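Local coordinates for SnoaL-like domain protein (Mycobacterium hassiacum, PDB 6P44), which probably catalyses the isomerisation of 3-oxo-Delta5 steroids to their conjugated Delta4 isomers, as a ketosteroid isomerase of the NTF2-like superfamily, at residues B[66-71]-B[80-85]; B[97-102]-B[112-117]. The protein carries 1 engineered substitution. All coordinates share one frame; numbering follows the deposited sequence. Where two conformers were deposited one is given.

Contact 1. Residues B[66-71]-B[80-85]; sequences EVKTLR and YWTLSI. With DNX (3,4-dinitrophenol), chain H; GAI (guanidine), chain G.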
loop_
_atom_site.group_PDB
_atom_site.type_symbol
_atom_site.label_atom_id
_atom_site.label_comp_id
_atom_site.label_asym_id
_atom_site.label_seq_id
_atom_site.Cartn_x
_atom_site.Cartn_y
_atom_site.Cartn_z
ATOM N N GLU B 66 16.284 -0.235 -4.583
ATOM C CA GLU B 66 16.368 -1.543 -3.943
ATOM C C GLU B 66 14.977 -1.947 -3.476
ATOM O O GLU B 66 14.309 -1.183 -2.772
ATOM C CB GLU B 66 17.306 -1.499 -2.729
ATOM C CG GLU B 66 17.481 -2.860 -2.050
ATOM C CD GLU B 66 18.271 -2.811 -0.749
ATOM O OE1 GLU B 66 19.112 -1.903 -0.575
ATOM O OE2 GLU B 66 18.042 -3.701 0.103
ATOM N N VAL B 67 14.545 -3.152 -3.842
ATOM C CA VAL B 67 13.260 -3.678 -3.393
ATOM C C VAL B 67 13.500 -4.435 -2.096
ATOM O O VAL B 67 14.290 -5.384 -2.067
ATOM C CB VAL B 67 12.628 -4.589 -4.450
ATOM C CG1 VAL B 67 11.364 -5.262 -3.898
ATOM C CG2 VAL B 67 12.318 -3.788 -5.690
ATOM N N LYS B 68 12.817 -4.024 -1.026
ATOM C CA LYS B 68 12.891 -4.730 0.249
ATOM C C LYS B 68 11.894 -5.883 0.327
ATOM O O LYS B 68 12.227 -6.964 0.832
ATOM C CB LYS B 68 12.669 -3.747 1.400
ATOM C CG LYS B 68 13.732 -2.654 1.489
ATOM C CD LYS B 68 13.396 -1.608 2.557
ATOM C CE LYS B 68 13.422 -2.193 3.956
ATOM N NZ LYS B 68 14.797 -2.595 4.352
ATOM N N THR B 69 10.679 -5.676 -0.168
ATOM C CA THR B 69 9.713 -6.748 -0.297
ATOM C C THR B 69 8.667 -6.307 -1.308
ATOM O O THR B 69 8.342 -5.118 -1.422
ATOM C CB THR B 69 9.079 -7.119 1.057
ATOM O OG1 THR B 69 8.169 -8.212 0.886
ATOM C CG2 THR B 69 8.347 -5.951 1.677
ATOM N N LEU B 70 8.151 -7.280 -2.042
ATOM C CA LEU B 70 7.190 -7.033 -3.099
ATOM C C LEU B 70 6.147 -8.139 -3.064
ATOM O O LEU B 70 6.489 -9.322 -2.937
ATOM C CB LEU B 70 7.896 -7.005 -4.460
ATOM C CG LEU B 70 7.024 -6.734 -5.690
ATOM C CD1 LEU B 70 7.834 -5.982 -6.727
ATOM C CD2 LEU B 70 6.472 -8.000 -6.305
ATOM N N ARG B 71 4.879 -7.755 -3.150
ATOM C CA ARG B 71 3.768 -8.702 -3.117
ATOM C C ARG B 71 2.846 -8.406 -4.292
ATOM O O ARG B 71 2.102 -7.411 -4.276
ATOM C CB ARG B 71 2.995 -8.637 -1.791
ATOM C CG ARG B 71 3.816 -9.033 -0.555
ATOM C CD ARG B 71 4.239 -7.846 0.253
ATOM N NE ARG B 71 5.314 -8.124 1.213
ATOM C CZ ARG B 71 5.160 -8.439 2.502
ATOM N NH1 ARG B 71 3.968 -8.550 3.049
ATOM N NH2 ARG B 71 6.233 -8.656 3.256
ATOM N N TYR B 80 7.748 -2.333 -0.968
ATOM C CA TYR B 80 8.473 -1.488 -0.032
ATOM C C TYR B 80 9.908 -1.441 -0.541
ATOM O O TYR B 80 10.517 -2.493 -0.778
ATOM C CB TYR B 80 8.381 -2.121 1.360
ATOM C CG TYR B 80 9.005 -1.362 2.505
ATOM C CD1 TYR B 80 9.053 0.025 2.535
ATOM C CD2 TYR B 80 9.555 -2.052 3.576
ATOM C CE1 TYR B 80 9.628 0.695 3.607
ATOM C CE2 TYR B 80 10.128 -1.386 4.638
ATOM C CZ TYR B 80 10.163 -0.018 4.651
ATOM O OH TYR B 80 10.745 0.648 5.720
ATOM N N TRP B 81 10.407 -0.235 -0.802
ATOM C CA TRP B 81 11.622 -0.080 -1.585
ATOM C C TRP B 81 12.346 1.194 -1.188
ATOM O O TRP B 81 11.801 2.059 -0.502
ATOM C CB TRP B 81 11.314 -0.093 -3.078
ATOM C CG TRP B 81 10.426 1.016 -3.556
ATOM C CD1 TRP B 81 9.092 1.168 -3.309
ATOM C CD2 TRP B 81 10.803 2.107 -4.402
ATOM N NE1 TRP B 81 8.616 2.282 -3.948
ATOM C CE2 TRP B 81 9.643 2.875 -4.636
ATOM C CE3 TRP B 81 12.004 2.500 -5.000
ATOM C CZ2 TRP B 81 9.655 4.024 -5.429
ATOM C CZ3 TRP B 81 12.019 3.638 -5.782
ATOM C CH2 TRP B 81 10.855 4.382 -5.998
ATOM N N THR B 82 13.609 1.277 -1.595
ATOM C CA THR B 82 14.403 2.470 -1.349
ATOM C C THR B 82 14.864 3.094 -2.659
ATOM O O THR B 82 15.168 2.396 -3.634
ATOM C CB THR B 82 15.625 2.190 -0.467
ATOM O OG1 THR B 82 16.552 1.369 -1.171
ATOM C CG2 THR B 82 15.223 1.498 0.810
ATOM N N LEU B 83 14.905 4.415 -2.653
ATOM C CA LEU B 83 15.387 5.227 -3.761
ATOM C C LEU B 83 16.553 6.049 -3.239
ATOM O O LEU B 83 16.373 6.848 -2.316
ATOM C CB LEU B 83 14.271 6.167 -4.231
ATOM C CG LEU B 83 14.585 7.155 -5.356
ATOM C CD1 LEU B 83 15.066 6.435 -6.578
ATOM C CD2 LEU B 83 13.340 7.981 -5.696
ATOM N N SER B 84 17.737 5.867 -3.824
ATOM C CA SER B 84 18.941 6.570 -3.386
ATOM C C SER B 84 19.416 7.497 -4.489
ATOM O O SER B 84 19.707 7.043 -5.596
ATOM C CB SER B 84 20.055 5.584 -3.043
ATOM O OG SER B 84 19.643 4.676 -2.040
ATOM N N ILE B 85 19.450 8.796 -4.195
ATOM C CA ILE B 85 19.826 9.830 -5.157
ATOM C C ILE B 85 21.024 10.579 -4.591
ATOM O O ILE B 85 20.961 11.104 -3.470
ATOM C CB ILE B 85 18.660 10.794 -5.435
ATOM C CG1 ILE B 85 17.453 10.026 -5.982
ATOM C CG2 ILE B 85 19.087 11.886 -6.419
ATOM C CD1 ILE B 85 16.194 10.863 -6.133
HETATM C C1 DNX H . 8.174 6.996 -7.017
HETATM C C2 DNX H . 8.979 7.756 -7.853
HETATM C C3 DNX H . 9.569 8.895 -7.355
HETATM N N3 DNX H . 10.386 9.674 -8.285
HETATM C C4 DNX H . 9.378 9.280 -6.035
HETATM N N4 DNX H . 9.978 10.490 -5.478
HETATM C C5 DNX H . 8.585 8.513 -5.203
HETATM C C6 DNX H . 7.978 7.372 -5.695
HETATM O O1 DNX H . 7.583 5.877 -7.515
HETATM O O31 DNX H . 9.834 10.516 -8.973
HETATM O O32 DNX H . 11.582 9.426 -8.355
HETATM O O41 DNX H . 9.326 11.142 -4.680
HETATM O O42 DNX H . 11.111 10.788 -5.826
HETATM C C GAI G . 8.973 -11.334 3.699
HETATM N N1 GAI G . 9.141 -10.000 3.483
HETATM N N2 GAI G . 9.193 -12.143 2.630
HETATM N N3 GAI G . 8.651 -11.816 4.859
HETATM O O HOH W 1 18.451 0.412 0.367
#

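Contact 2. Residues B[97-102]-B[112-117]; sequences ISVMTF and KAYWTP. With DNX (3,4-dinitrophenol), chain H.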
loop_
_atom_site.group_PDB
_atom_site.type_symbol
_atom_site.label_atom_id
_atom_site.label_comp_id
_atom_site.label_asym_id
_atom_site.label_seq_id
_atom_site.Cartn_x
_atom_site.Cartn_y
_atom_site.Cartn_z
ATOM N N ILE B 97 6.702 3.090 0.589
ATOM C CA ILE B 97 5.698 2.049 0.350
ATOM C C ILE B 97 4.879 2.490 -0.851
ATOM O O ILE B 97 4.315 3.590 -0.848
ATOM C CB ILE B 97 4.780 1.806 1.563
ATOM C CG1 ILE B 97 5.571 1.301 2.766
ATOM C CG2 ILE B 97 3.671 0.806 1.200
ATOM C CD1 ILE B 97 4.766 1.237 4.046
ATOM N N SER B 98 4.800 1.631 -1.868
ATOM C CA SER B 98 4.075 1.938 -3.086
ATOM C C SER B 98 3.060 0.847 -3.386
ATOM O O SER B 98 3.267 -0.325 -3.087
ATOM C CB SER B 98 5.000 2.027 -4.277
ATOM O OG SER B 98 5.880 3.127 -4.127
ATOM N N VAL B 99 1.946 1.247 -4.002
ATOM C CA VAL B 99 0.969 0.307 -4.549
ATOM C C VAL B 99 0.666 0.708 -5.982
ATOM O O VAL B 99 0.326 1.866 -6.259
ATOM C CB VAL B 99 -0.336 0.289 -3.727
ATOM C CG1 VAL B 99 -1.374 -0.615 -4.371
ATOM C CG2 VAL B 99 -0.064 -0.177 -2.306
ATOM N N MET B 100 0.779 -0.258 -6.887
ATOM C CA MET B 100 0.343 -0.104 -8.263
ATOM C C MET B 100 -0.766 -1.102 -8.574
ATOM O O MET B 100 -0.797 -2.208 -8.034
ATOM C CB MET B 100 1.502 -0.319 -9.232
ATOM C CG MET B 100 2.473 0.841 -9.247
ATOM S SD MET B 100 3.851 0.497 -10.373
ATOM C CE MET B 100 4.634 2.109 -10.414
ATOM N N THR B 101 -1.688 -0.696 -9.438
ATOM C CA THR B 101 -2.687 -1.598 -9.983
ATOM C C THR B 101 -2.571 -1.578 -11.495
ATOM O O THR B 101 -2.041 -0.630 -12.079
ATOM C CB THR B 101 -4.115 -1.236 -9.549
ATOM O OG1 THR B 101 -4.547 -0.056 -10.229
ATOM C CG2 THR B 101 -4.202 -1.029 -8.039
ATOM N N PHE B 102 -3.046 -2.655 -12.116
ATOM C CA PHE B 102 -2.756 -2.933 -13.518
ATOM C C PHE B 102 -4.034 -3.243 -14.282
ATOM O O PHE B 102 -4.943 -3.886 -13.755
ATOM C CB PHE B 102 -1.770 -4.124 -13.596
ATOM C CG PHE B 102 -0.459 -3.801 -12.973
ATOM C CD1 PHE B 102 -0.309 -3.871 -11.594
ATOM C CD2 PHE B 102 0.596 -3.327 -13.742
ATOM C CE1 PHE B 102 0.868 -3.511 -10.999
ATOM C CE2 PHE B 102 1.794 -2.981 -13.155
ATOM C CZ PHE B 102 1.919 -3.036 -11.777
ATOM N N LYS B 112 0.217 4.776 -6.274
ATOM C CA LYS B 112 0.152 5.555 -5.046
ATOM C C LYS B 112 1.457 5.329 -4.295
ATOM O O LYS B 112 1.914 4.189 -4.180
ATOM C CB LYS B 112 -1.043 5.139 -4.182
ATOM C CG LYS B 112 -2.364 5.640 -4.703
ATOM C CD LYS B 112 -3.518 5.283 -3.781
ATOM C CE LYS B 112 -4.779 5.948 -4.278
ATOM N NZ LYS B 112 -5.951 5.628 -3.424
ATOM N N ALA B 113 2.054 6.406 -3.798
ATOM C CA ALA B 113 3.310 6.344 -3.053
ATOM C C ALA B 113 3.130 6.959 -1.669
ATOM O O ALA B 113 2.623 8.077 -1.534
ATOM C CB ALA B 113 4.443 7.047 -3.820
ATOM N N TYR B 114 3.545 6.219 -0.647
ATOM C CA TYR B 114 3.359 6.609 0.748
ATOM C C TYR B 114 4.724 6.841 1.386
ATOM O O TYR B 114 5.444 5.881 1.690
ATOM C CB TYR B 114 2.593 5.529 1.512
ATOM C CG TYR B 114 1.228 5.143 0.961
ATOM C CD1 TYR B 114 1.119 4.266 -0.103
ATOM C CD2 TYR B 114 0.068 5.637 1.513
ATOM C CE1 TYR B 114 -0.103 3.895 -0.608
ATOM C CE2 TYR B 114 -1.180 5.252 1.031
ATOM C CZ TYR B 114 -1.252 4.392 -0.044
ATOM O OH TYR B 114 -2.439 4.011 -0.596
ATOM N N TRP B 115 5.062 8.114 1.594
ATOM C CA TRP B 115 6.332 8.537 2.168
ATOM C C TRP B 115 6.162 10.001 2.529
ATOM O O TRP B 115 5.257 10.674 2.027
ATOM C CB TRP B 115 7.495 8.363 1.169
ATOM C CG TRP B 115 7.309 9.232 -0.050
ATOM C CD1 TRP B 115 6.566 8.927 -1.154
ATOM C CD2 TRP B 115 7.826 10.547 -0.267
ATOM N NE1 TRP B 115 6.584 9.970 -2.041
ATOM C CE2 TRP B 115 7.354 10.975 -1.519
ATOM C CE3 TRP B 115 8.638 11.410 0.480
ATOM C CZ2 TRP B 115 7.673 12.221 -2.049
ATOM C CZ3 TRP B 115 8.952 12.636 -0.047
ATOM C CH2 TRP B 115 8.468 13.032 -1.307
ATOM N N THR B 116 7.043 10.479 3.403
ATOM C CA THR B 116 7.200 11.903 3.710
ATOM C C THR B 116 8.686 12.163 3.922
ATOM O O THR B 116 9.486 11.217 3.925
ATOM C CB THR B 116 6.484 12.322 4.996
ATOM O OG1 THR B 116 7.286 11.944 6.113
ATOM C CG2 THR B 116 5.094 11.715 5.135
ATOM N N PRO B 117 9.104 13.411 4.137
ATOM C CA PRO B 117 10.526 13.650 4.441
ATOM C C PRO B 117 11.039 12.914 5.675
ATOM O O PRO B 117 12.261 12.754 5.818
ATOM C CB PRO B 117 10.605 15.175 4.594
ATOM C CG PRO B 117 9.494 15.668 3.697
ATOM C CD PRO B 117 8.383 14.677 3.898
HETATM C C1 DNX H . 8.174 6.996 -7.017
HETATM C C2 DNX H . 8.979 7.756 -7.853
HETATM C C3 DNX H . 9.569 8.895 -7.355
HETATM N N3 DNX H . 10.386 9.674 -8.285
HETATM C C4 DNX H . 9.378 9.280 -6.035
HETATM N N4 DNX H . 9.978 10.490 -5.478
HETATM C C5 DNX H . 8.585 8.513 -5.203
HETATM C C6 DNX H . 7.978 7.372 -5.695
HETATM O O1 DNX H . 7.583 5.877 -7.515
HETATM O O31 DNX H . 9.834 10.516 -8.973
HETATM O O32 DNX H . 11.582 9.426 -8.355
HETATM O O41 DNX H . 9.326 11.142 -4.680
HETATM O O42 DNX H . 11.111 10.788 -5.826
#

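Contact 1. Residues B[66-71]-B[80-85]
Antiparallel pairing with a classic beta bulge joins 66-71, on 64-73, an edge strand of the sheet within this chain, to 80-85, the hairpin's returning arm. E66 and T82 form a hydrogen-bonded pair, and V67 faces W81 in a non-hydrogen-bonded one. Then K68 is the extra residue: its N and that of T69 both donate to Y80 O, at 2.8 and 3.2 Å, and the register slips by one before T69 O receives Y80 N (2.9 Å). With CG beside the backbone N (chi1 -63°) and chi2 extended (174°), one of two K68 conformers sets CD over a Y80 ring face, a CH-pi contact 4.0 Å from the centroid; chi3 then bends CE toward CE2, and a long aliphatic stem suits this role. Water 1 links E66 OE1 to T82 OG1, 2.6 Å from each. T69 OG1 lies almost in the guanidinium plane of R71 and accepts from NE at 2.9 Å and NH2 at 3.1 Å. On the opposite face, W81 brings the CZ2 edge of its indole to 3.5 Å from O1 of the bound dinitrophenol. R71 NH2 also makes a salt bridge with D95 of the second subunit, and the T69 grip is consistent with holding the guanidinium in the orientation this bridge uses.

Contact 2. Residues B[97-102]-B[112-117]
The floor of the ligand pocket is built in part on this antiparallel ladder, in which residues 97-99 of strand 92-102 pair with 112-114 of the following strand. I97 with Y114 and V99 with K112 are hydrogen-bonded pairs flanking the non-hydrogen-bonded pair S98 with A113. Y114 N donates to I97 O at 2.7 Å, nearly in line with the carbonyl, whereas the return bond from I97 N to Y114 O is longer, 3.3 Å, and its donor stands 26° out of the carbonyl plane. The V99-K112 pair is even, with both bonds at 2.9 Å.

S98 and A113 lie on the face of the sheet toward the ligand, and A113 lines the pocket. A methyl is small enough to let the ligand approach the sheet, and A113 CB lies 4.0 Å from C6 of the dinitrophenol ring. S98 OG is hydrogen-bonded to W81 NE1, which gives the buried indole N-H a partner beside the pocket. Past the paired residues, W115 places CZ2 3.3 Å from nitro oxygen O41, while its NE1 is hydrogen-bonded to OD1 of N38, an engineered residue of the pocket.

On the other face, Y114 has CG anti to its carbonyl carbon (chi1 -57°), which brings the CD1 edge of the ring to 3.4 Å from I97 O, near the ring plane. Its CE1 meets V99 CG2 in a looser apolar contact. The hydroxyl is hydrogen-bonded to E76 of the second subunit, and K112 extends its chain to a salt bridge with that same glutamate, so polar ends cross the dimer interface while apolar stems cover the sheet.

Farther along 97-102, M100 and F102 pack against helix 4-20, and strand 76-85 continues the sheet beyond S98 and M100 through backbone bonds to F79 and V77.

In the fold
From the N terminus, helix 4-20 comes first and packs on V67, L70, W81 and L83 of contact 1 and on M100 and F102 of contact 2. Contact 1 then closes the hairpin of strands 64-73 and 76-85, and contact 2 closes the next, of strands 92-102 and 108-121. The two are in series, neither nested nor crossed, with centres about 11 Å apart. Neighbouring strands 76-85 and 92-102 join them into one antiparallel meander: Y80 CD1 packs 3.7 Å from I97 CG1 on the dimer face, and the W81-S98 bond spans the pocket face. Both contacts therefore reach dinitrophenol on one side of the curved sheet and the second subunit on the other.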